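Local coordinates for protein endolysin (Escherichia coli O157 typing phage 15, PDB 7M5I) that probably hydrolyses the glycosidic bonds of host cell-wall peptidoglycan as a family 24 lysozyme, helping to release new phage particles by lysis, at residues Leu91-Tyr96 with Lys143-Met148; Lys110-Gly115 with Asp151-Ser156. One frame throughout, in Å; residues are numbered along the deposited sequence.

Interaction 1: residues Leu91-Tyr96 with Lys143-Met148; sequences LVSETY and KNRRRM
Glu94 and Arg146 show how opposite charges can meet face to face instead of through a hydrogen bond. The carboxylate lies stacked over the guanidinium with the two planes only 20° apart, and CD of Glu94 comes to 3.4 Å from NE of Arg146. CG of Glu94 sits 3.6 Å above the guanidinium plane, displaced toward its rim. OE1 of Glu94 is 3.6 Å from NE of Arg146 in a salt bridge; the oxygen stands far off the guanidinium plane, so the attraction is electrostatic and not a hydrogen bond. The two side chains cross at about a right angle: Glu94 is extended beyond CG, whereas Arg146 folds at chi2 (-70°) and chi3 (93°), turning its flat end under the carboxylate. NE of Arg146 forms a salt bridge to Glu149, and NH2 hydrogen-bonds to Trp127 O and Asn97 OD1, which probably helps to hold the stacked group against rotation.

Both segments belong to the helical lobe of the phage lysozyme fold, helix 85-98 packing against the first half of helix 140-155. Alongside this stack Arg145, extended from CG to NE, reaches the backbone, NH2 giving a weak hydrogen bond to O of Ser93 at 3.0 Å. Its stronger partner is Glu149, which also hydrogen-bonds OG of Ser93. NH1 of Arg145 forms a long, weak ion pair with Glu21, a predicted catalytic residue, so this buried polar cluster borders the probable active site.

All four touching residues are buried. The outer face of helix 140-155 is quite different, exposed and taking no part in the contact: there Arg147 grips a single atom, OD1 of Asn144, side-on through NE (2.8 Å) and NH2 (2.9 Å), with the oxygen in the guanidinium plane.

Interaction 2: residues Lys110-Gly115 with Asp151-Ser156; sequences KRHNAG and DIYLDS. With PO4 (phosphate ion), chain D.
The rings of His112 and Tyr153 approach through their edges, with no stacking of either on the other; their centroids are 5.8 Å apart and their planes at 72°. OH of Tyr153 borders the imidazole almost level with that ring, and ND1 of His112 borders the phenol in the same way. These two atoms are 2.8 Å apart in an almost straight hydrogen bond (177°) whose donor may be either. Both side chains leave their helices with CG anti to the backbone N, which sends Tyr153 toward helix 107-113. The backbones themselves stay well separated, 10.1 Å between CA of His112 and CA of Tyr153.

In the helical lobe of this phage lysozyme the bond joins the short helix 107-113 to the last turns of helix 140-155, beside Glu87 of helix 85-98. NE2 of His112 is hydrogen-bonded to Thr83 OG1, so both ring nitrogens are engaged and the imidazole is fixed in rotation. After helix 107-113, Gly115 takes positive phi in a Schellman motif, its N bonded to O of His112. Arg111 turns its guanidinium edge to O3 of a phosphate, probably from the crystallisation liquor; the NE contact is doubtfully short, and the NH2 bond is weak.

Followed from the N terminus, the chain passes helix 11-21, two small hairpins and helix 57-78 before helix 85-98 opens interaction 1 at Leu91-Tyr96. Helix 107-113 then opens interaction 2 before the first contact has been closed. After helix 117-124 and the hairpin of strands 129-132 and 135-138, the first half of helix 140-155 closes interaction 1, a loop of 46 residues, and its last turns close interaction 2, a loop of 35. The two loops therefore cross, neither nesting within the other. Helix 140-155 serves both, tying two earlier helices together, and the contacts, whose centres lie about 12 Å apart, also touch directly where Leu91 CD1 packs 4.2 Å from His112 CE1.

Interaction 1: residues Leu91-Tyr96 with Lys143-Met148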
ATOM      1  N   LEU A  91       0.849  -0.959   7.691  1.00 25.10           N
ATOM      2  CA  LEU A  91       0.148  -2.194   7.260  1.00 26.22           C
ATOM      3  C   LEU A  91      -0.788  -1.869   6.090  1.00 25.86           C
ATOM      4  O   LEU A  91      -0.812  -2.657   5.156  1.00 27.47           O
ATOM      5  CB  LEU A  91      -0.649  -2.760   8.442  1.00 27.88           C
ATOM      6  CG  LEU A  91       0.226  -3.278   9.587  1.00 30.33           C
ATOM      7  CD1 LEU A  91      -0.666  -3.576  10.793  1.00 33.09           C
ATOM      8  CD2 LEU A  91       1.016  -4.515   9.209  1.00 32.42           C
ATOM      9  N   VAL A  92      -1.429  -0.716   6.092  1.00 24.21           N
ATOM     10  CA  VAL A  92      -2.335  -0.346   4.950  1.00 25.42           C
ATOM     11  C   VAL A  92      -1.484  -0.085   3.709  1.00 24.72           C
ATOM     12  O   VAL A  92      -1.785  -0.666   2.667  1.00 25.82           O
ATOM     13  CB  VAL A  92      -3.223   0.863   5.286  1.00 24.63           C
ATOM     14  CG1 VAL A  92      -3.974   1.385   4.055  1.00 24.04           C
ATOM     15  CG2 VAL A  92      -4.241   0.476   6.352  1.00 26.39           C
ATOM     16  N   SER A  93      -0.401   0.696   3.838  1.00 23.75           N
ATOM     17  CA  SER A  93       0.532   0.928   2.686  1.00 24.04           C
ATOM     18  C   SER A  93       0.976  -0.412   2.064  1.00 25.76           C
ATOM     19  O   SER A  93       0.902  -0.589   0.818  1.00 24.71           O
ATOM     20  CB  SER A  93       1.679   1.770   3.078  1.00 25.18           C
ATOM     21  OG  SER A  93       2.514   2.012   1.950  1.00 24.39           O
ATOM     22  N   GLU A  94       1.441  -1.356   2.847  1.00 24.55           N
ATOM     23  CA  GLU A  94       1.960  -2.632   2.323  1.00 26.26           C
ATOM     24  C   GLU A  94       0.814  -3.451   1.719  1.00 27.18           C
ATOM     25  O   GLU A  94       1.013  -4.040   0.588  1.00 27.93           O
ATOM     26  CB  GLU A  94       2.721  -3.424   3.377  1.00 26.08           C
ATOM     27  CG  GLU A  94       3.253  -4.730   2.831  1.00 25.98           C
ATOM     28  CD  GLU A  94       4.502  -5.300   3.430  1.00 28.88           C
ATOM     29  OE1 GLU A  94       4.936  -6.412   3.011  1.00 28.72           O
ATOM     30  OE2 GLU A  94       5.103  -4.618   4.269  1.00 30.94           O
ATOM     31  N   THR A  95      -0.341  -3.497   2.394  1.00 26.50           N
ATOM     32  CA  THR A  95      -1.487  -4.287   1.895  1.00 28.69           C
ATOM     33  C   THR A  95      -1.968  -3.694   0.555  1.00 29.46           C
ATOM     34  O   THR A  95      -2.358  -4.471  -0.325  1.00 29.41           O
ATOM     35  CB  THR A  95      -2.633  -4.309   2.925  1.00 31.05           C
ATOM     36  OG1 THR A  95      -2.097  -4.819   4.137  1.00 29.51           O
ATOM     37  CG2 THR A  95      -3.789  -5.165   2.480  1.00 32.06           C
ATOM     38  N   TYR A  96      -1.931  -2.382   0.418  1.00 28.30           N
ATOM     39  CA  TYR A  96      -2.338  -1.684  -0.814  1.00 28.64           C
ATOM     40  C   TYR A  96      -1.484  -2.149  -2.002  1.00 31.52           C
ATOM     41  O   TYR A  96      -1.955  -2.154  -3.168  1.00 30.70           O
ATOM     42  CB  TYR A  96      -2.228  -0.177  -0.616  1.00 28.94           C
ATOM     43  CG  TYR A  96      -2.832   0.577  -1.773  1.00 32.38           C
ATOM     44  CD1 TYR A  96      -4.164   0.350  -2.090  1.00 35.40           C
ATOM     45  CD2 TYR A  96      -2.118   1.465  -2.549  1.00 33.81           C
ATOM     46  CE1 TYR A  96      -4.775   1.009  -3.140  1.00 41.66           C
ATOM     47  CE2 TYR A  96      -2.709   2.143  -3.605  1.00 33.58           C
ATOM     48  CZ  TYR A  96      -4.045   1.920  -3.899  1.00 39.11           C
ATOM     49  OH  TYR A  96      -4.697   2.455  -4.977  1.00 38.03           O
ATOM     50  N   LYS A 143      12.088  -3.526  -2.514  1.00 25.04           N
ATOM     51  CA  LYS A 143      12.959  -3.548  -1.306  1.00 26.79           C
ATOM     52  C   LYS A 143      12.971  -2.156  -0.677  1.00 25.39           C
ATOM     53  O   LYS A 143      12.930  -2.072   0.574  1.00 25.05           O
ATOM     54  CB  LYS A 143      14.373  -4.012  -1.627  1.00 28.45           C
ATOM     55  CG  LYS A 143      14.507  -5.490  -1.946  1.00 32.73           C
ATOM     56  CD  LYS A 143      15.917  -5.824  -2.304  1.00 36.45           C
ATOM     57  CE  LYS A 143      16.845  -6.103  -1.173  1.00 43.84           C
ATOM     58  NZ  LYS A 143      17.998  -6.864  -1.753  1.00 47.95           N
ATOM     59  N   ASN A 144      13.069  -1.107  -1.484  1.00 25.38           N
ATOM     60  CA  ASN A 144      13.105   0.278  -0.936  1.00 25.01           C
ATOM     61  C   ASN A 144      11.785   0.610  -0.252  1.00 25.11           C
ATOM     62  O   ASN A 144      11.771   1.199   0.864  1.00 24.72           O
ATOM     63  CB  ASN A 144      13.508   1.261  -2.011  1.00 25.77           C
ATOM     64  CG  ASN A 144      13.999   2.567  -1.437  1.00 28.52           C
ATOM     65  OD1 ASN A 144      14.672   2.576  -0.385  1.00 29.10           O
ATOM     66  ND2 ASN A 144      13.747   3.615  -2.196  1.00 30.49           N
ATOM     67  N   ARG A 145      10.665   0.301  -0.915  1.00 23.22           N
ATOM     68  CA  ARG A 145       9.338   0.573  -0.359  1.00 22.26           C
ATOM     69  C   ARG A 145       9.181  -0.220   0.929  1.00 21.72           C
ATOM     70  O   ARG A 145       8.705   0.389   1.924  1.00 23.46           O
ATOM     71  CB  ARG A 145       8.243   0.244  -1.362  1.00 22.32           C
ATOM     72  CG  ARG A 145       6.852   0.466  -0.799  1.00 22.08           C
ATOM     73  CD  ARG A 145       5.775   0.292  -1.861  1.00 25.07           C
ATOM     74  NE  ARG A 145       4.464   0.496  -1.296  1.00 25.41           N
ATOM     75  CZ  ARG A 145       3.396   0.808  -2.009  1.00 29.38           C
ATOM     76  NH1 ARG A 145       3.494   0.936  -3.334  1.00 25.01           N
ATOM     77  NH2 ARG A 145       2.235   0.995  -1.408  1.00 27.42           N
ATOM     78  N   ARG A 146       9.588  -1.488   0.948  1.00 21.79           N
ATOM     79  CA  ARG A 146       9.432  -2.321   2.167  1.00 23.60           C
ATOM     80  C   ARG A 146      10.252  -1.725   3.323  1.00 24.38           C
ATOM     81  O   ARG A 146       9.706  -1.693   4.486  1.00 23.35           O
ATOM     82  CB  ARG A 146       9.827  -3.766   1.912  1.00 25.52           C
ATOM     83  CG  ARG A 146       8.904  -4.522   0.968  1.00 26.58           C
ATOM     84  CD  ARG A 146       7.528  -4.856   1.442  1.00 26.96           C
ATOM     85  NE  ARG A 146       6.547  -3.878   1.084  1.00 26.32           N
ATOM     86  CZ  ARG A 146       5.807  -3.873  -0.035  1.00 27.85           C
ATOM     87  NH1 ARG A 146       5.001  -2.863  -0.268  1.00 26.25           N
ATOM     88  NH2 ARG A 146       5.958  -4.807  -0.969  1.00 27.50           N
ATOM     89  N   ARG A 147      11.482  -1.308   3.069  1.00 24.20           N
ATOM     90  CA  ARG A 147      12.283  -0.749   4.188  1.00 26.12           C
ATOM     91  C   ARG A 147      11.623   0.556   4.699  1.00 25.01           C
ATOM     92  O   ARG A 147      11.590   0.767   5.958  1.00 23.54           O
ATOM     93  CB  ARG A 147      13.764  -0.663   3.885  1.00 27.61           C
ATOM     94  CG  ARG A 147      14.102   0.367   2.867  1.00 29.50           C
ATOM     95  CD  ARG A 147      14.689   1.612   3.498  1.00 30.69           C
ATOM     96  NE  ARG A 147      14.908   2.548   2.422  1.00 29.71           N
ATOM     97  CZ  ARG A 147      15.280   3.814   2.587  1.00 29.43           C
ATOM     98  NH1 ARG A 147      15.565   4.227   3.811  1.00 27.67           N
ATOM     99  NH2 ARG A 147      15.446   4.614   1.560  1.00 28.96           N
ATOM    100  N   MET A 148      11.085   1.409   3.817  1.00 23.10           N
ATOM    101  CA  MET A 148      10.411   2.649   4.274  1.00 22.80           C
ATOM    102  C   MET A 148       9.101   2.324   5.030  1.00 23.82           C
ATOM    103  O   MET A 148       8.799   3.011   6.017  1.00 22.68           O
ATOM    104  CB  MET A 148      10.191   3.572   3.079  1.00 24.38           C
ATOM    105  CG  MET A 148      11.485   4.137   2.569  1.00 26.10           C
ATOM    106  SD  MET A 148      11.138   5.383   1.308  1.00 28.46           S
ATOM    107  CE  MET A 148      12.717   6.202   1.105  1.00 40.75           C
TER

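Interaction 2: residues Lys110-Gly115 with Asp151-Ser156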
ATOM      1  N   LYS A 110       0.395 -12.186  11.378  1.00 39.81           N
ATOM      2  CA  LYS A 110       0.436 -13.156  12.504  1.00 42.37           C
ATOM      3  C   LYS A 110       1.343 -12.613  13.611  1.00 40.15           C
ATOM      4  O   LYS A 110       0.957 -12.627  14.792  1.00 37.92           O
ATOM      5  CB  LYS A 110       0.854 -14.514  11.944  1.00 46.91           C
ATOM      6  CG  LYS A 110      -0.274 -15.265  11.243  1.00 53.27           C
ATOM      7  CD  LYS A 110       0.020 -16.789  11.101  1.00 59.24           C
ATOM      8  CE  LYS A 110      -0.693 -17.523   9.966  1.00 62.18           C
ATOM      9  NZ  LYS A 110      -0.252 -17.123   8.608  1.00 60.59           N
ATOM     10  N   ARG A 111       2.519 -12.114  13.246  1.00 38.14           N
ATOM     11  CA  ARG A 111       3.500 -11.582  14.215  1.00 37.94           C
ATOM     12  C   ARG A 111       2.938 -10.305  14.841  1.00 36.68           C
ATOM     13  O   ARG A 111       3.080 -10.126  16.084  1.00 36.60           O
ATOM     14  CB  ARG A 111       4.871 -11.367  13.569  1.00 39.03           C
ATOM     15  CG  ARG A 111       5.534 -12.679  13.171  1.00 41.91           C
ATOM     16  CD  ARG A 111       6.888 -12.420  12.554  1.00 41.50           C
ATOM     17  NE  ARG A 111       7.596 -13.647  12.288  1.00 42.26           N
ATOM     18  CZ  ARG A 111       8.804 -13.728  11.739  1.00 43.17           C
ATOM     19  NH1 ARG A 111       9.479 -12.646  11.431  1.00 41.27           N
ATOM     20  NH2 ARG A 111       9.341 -14.911  11.531  1.00 45.62           N
ATOM     21  N   HIS A 112       2.316  -9.430  14.043  1.00 33.51           N
ATOM     22  CA  HIS A 112       1.692  -8.201  14.584  1.00 33.00           C
ATOM     23  C   HIS A 112       0.689  -8.624  15.665  1.00 34.63           C
ATOM     24  O   HIS A 112       0.750  -8.057  16.792  1.00 34.21           O
ATOM     25  CB  HIS A 112       0.967  -7.393  13.510  1.00 32.45           C
ATOM     26  CG  HIS A 112       0.280  -6.197  14.064  1.00 30.92           C
ATOM     27  ND1 HIS A 112       0.967  -5.084  14.453  1.00 29.64           N
ATOM     28  CD2 HIS A 112      -1.001  -5.980  14.375  1.00 30.85           C
ATOM     29  CE1 HIS A 112       0.129  -4.190  14.896  1.00 29.87           C
ATOM     30  NE2 HIS A 112      -1.072  -4.726  14.900  1.00 31.39           N
ATOM     31  N   ASN A 113      -0.148  -9.621  15.360  1.00 36.82           N
ATOM     32  CA  ASN A 113      -1.237 -10.054  16.270  1.00 39.74           C
ATOM     33  C   ASN A 113      -0.678 -10.779  17.501  1.00 41.72           C
ATOM     34  O   ASN A 113      -1.400 -10.812  18.482  1.00 42.19           O
ATOM     35  CB  ASN A 113      -2.309 -10.847  15.523  1.00 41.37           C
ATOM     36  CG  ASN A 113      -3.172  -9.945  14.657  1.00 41.31           C
ATOM     37  OD1 ASN A 113      -3.332  -8.753  14.947  1.00 39.07           O
ATOM     38  ND2 ASN A 113      -3.725 -10.503  13.591  1.00 41.75           N
ATOM     39  N   ALA A 114       0.567 -11.272  17.474  1.00 41.96           N
ATOM     40  CA  ALA A 114       1.265 -11.915  18.613  1.00 43.75           C
ATOM     41  C   ALA A 114       2.065 -10.890  19.442  1.00 43.92           C
ATOM     42  O   ALA A 114       2.668 -11.315  20.453  1.00 44.81           O
ATOM     43  CB  ALA A 114       2.171 -13.014  18.103  1.00 45.33           C
ATOM     44  N   GLY A 115       2.052  -9.599  19.082  1.00 40.86           N
ATOM     45  CA  GLY A 115       2.814  -8.555  19.787  1.00 41.14           C
ATOM     46  C   GLY A 115       4.286  -8.584  19.432  1.00 41.95           C
ATOM     47  O   GLY A 115       5.067  -7.927  20.130  1.00 43.19           O
ATOM     48  N   ASP A 151      10.106   1.313   8.511  1.00 23.82           N
ATOM     49  CA  ASP A 151      10.438   2.525   9.303  1.00 25.82           C
ATOM     50  C   ASP A 151       9.152   3.182   9.837  1.00 25.75           C
ATOM     51  O   ASP A 151       9.157   3.701  11.007  1.00 25.66           O
ATOM     52  CB  ASP A 151      11.282   3.502   8.488  1.00 27.19           C
ATOM     53  CG  ASP A 151      12.709   3.053   8.211  1.00 29.99           C
ATOM     54  OD1 ASP A 151      13.209   2.210   8.968  1.00 32.52           O
ATOM     55  OD2 ASP A 151      13.310   3.553   7.209  1.00 33.20           O
ATOM     56  N   ILE A 152       8.083   3.233   9.045  1.00 24.64           N
ATOM     57  CA  ILE A 152       6.798   3.816   9.546  1.00 23.56           C
ATOM     58  C   ILE A 152       6.333   2.917  10.703  1.00 25.41           C
ATOM     59  O   ILE A 152       6.007   3.439  11.761  1.00 25.38           O
ATOM     60  CB  ILE A 152       5.729   3.881   8.435  1.00 24.42           C
ATOM     61  CG1 ILE A 152       6.162   4.815   7.296  1.00 23.91           C
ATOM     62  CG2 ILE A 152       4.392   4.292   9.003  1.00 23.50           C
ATOM     63  CD1 ILE A 152       5.260   4.762   6.079  1.00 24.72           C
ATOM     64  N   TYR A 153       6.300   1.605  10.470  1.00 25.22           N
ATOM     65  CA  TYR A 153       5.670   0.620  11.382  1.00 25.58           C
ATOM     66  C   TYR A 153       6.402   0.709  12.744  1.00 27.48           C
ATOM     67  O   TYR A 153       5.733   0.757  13.829  1.00 26.46           O
ATOM     68  CB  TYR A 153       5.742  -0.784  10.782  1.00 26.73           C
ATOM     69  CG  TYR A 153       5.199  -1.848  11.709  1.00 26.99           C
ATOM     70  CD1 TYR A 153       6.040  -2.454  12.627  1.00 28.71           C
ATOM     71  CD2 TYR A 153       3.866  -2.216  11.688  1.00 26.54           C
ATOM     72  CE1 TYR A 153       5.558  -3.401  13.512  1.00 29.74           C
ATOM     73  CE2 TYR A 153       3.361  -3.145  12.579  1.00 27.64           C
ATOM     74  CZ  TYR A 153       4.204  -3.736  13.509  1.00 29.11           C
ATOM     75  OH  TYR A 153       3.749  -4.717  14.384  1.00 30.13           O
ATOM     76  N   LEU A 154       7.734   0.644  12.736  1.00 26.79           N
ATOM     77  CA  LEU A 154       8.511   0.551  14.015  1.00 30.48           C
ATOM     78  C   LEU A 154       8.725   1.902  14.648  1.00 31.00           C
ATOM     79  O   LEU A 154       8.581   1.987  15.892  1.00 29.65           O
ATOM     80  CB  LEU A 154       9.884  -0.053  13.737  1.00 31.58           C
ATOM     81  CG  LEU A 154       9.902  -1.541  13.444  1.00 34.94           C
ATOM     82  CD1 LEU A 154      11.306  -1.934  12.980  1.00 37.45           C
ATOM     83  CD2 LEU A 154       9.427  -2.325  14.678  1.00 37.26           C
ATOM     84  N   ASP A 155       9.131   2.899  13.874  1.00 27.86           N
ATOM     85  CA  ASP A 155       9.689   4.167  14.405  1.00 30.58           C
ATOM     86  C   ASP A 155       8.794   5.380  14.134  1.00 29.57           C
ATOM     87  O   ASP A 155       9.190   6.453  14.561  1.00 27.87           O
ATOM     88  CB  ASP A 155      11.084   4.425  13.820  1.00 32.86           C
ATOM     89  CG  ASP A 155      12.063   3.291  14.070  1.00 34.95           C
ATOM     90  OD1 ASP A 155      11.973   2.607  15.102  1.00 36.91           O
ATOM     91  OD2 ASP A 155      12.914   3.078  13.194  1.00 39.61           O
ATOM     92  N   SER A 156       7.663   5.237  13.437  1.00 27.83           N
ATOM     93  CA  SER A 156       6.815   6.377  13.059  1.00 27.01           C
ATOM     94  C   SER A 156       7.632   7.400  12.244  1.00 28.21           C
ATOM     95  O   SER A 156       7.457   8.613  12.361  1.00 27.83           O
ATOM     96  CB  SER A 156       6.124   6.961  14.339  1.00 29.60           C
ATOM     97  OG  SER A 156       4.997   7.730  13.920  1.00 31.10           O
TER
HETATM   98  P   PO4 D 202       6.483 -17.235  12.821  1.00 74.34           P
HETATM   99  O1  PO4 D 202       6.837 -18.180  13.965  1.00 78.04           O
HETATM  100  O2  PO4 D 202       6.943 -17.852  11.492  1.00 60.77           O
HETATM  101  O3  PO4 D 202       7.184 -15.918  13.073  1.00 65.85           O
HETATM  102  O4  PO4 D 202       4.967 -16.999  12.786  1.00 72.93           O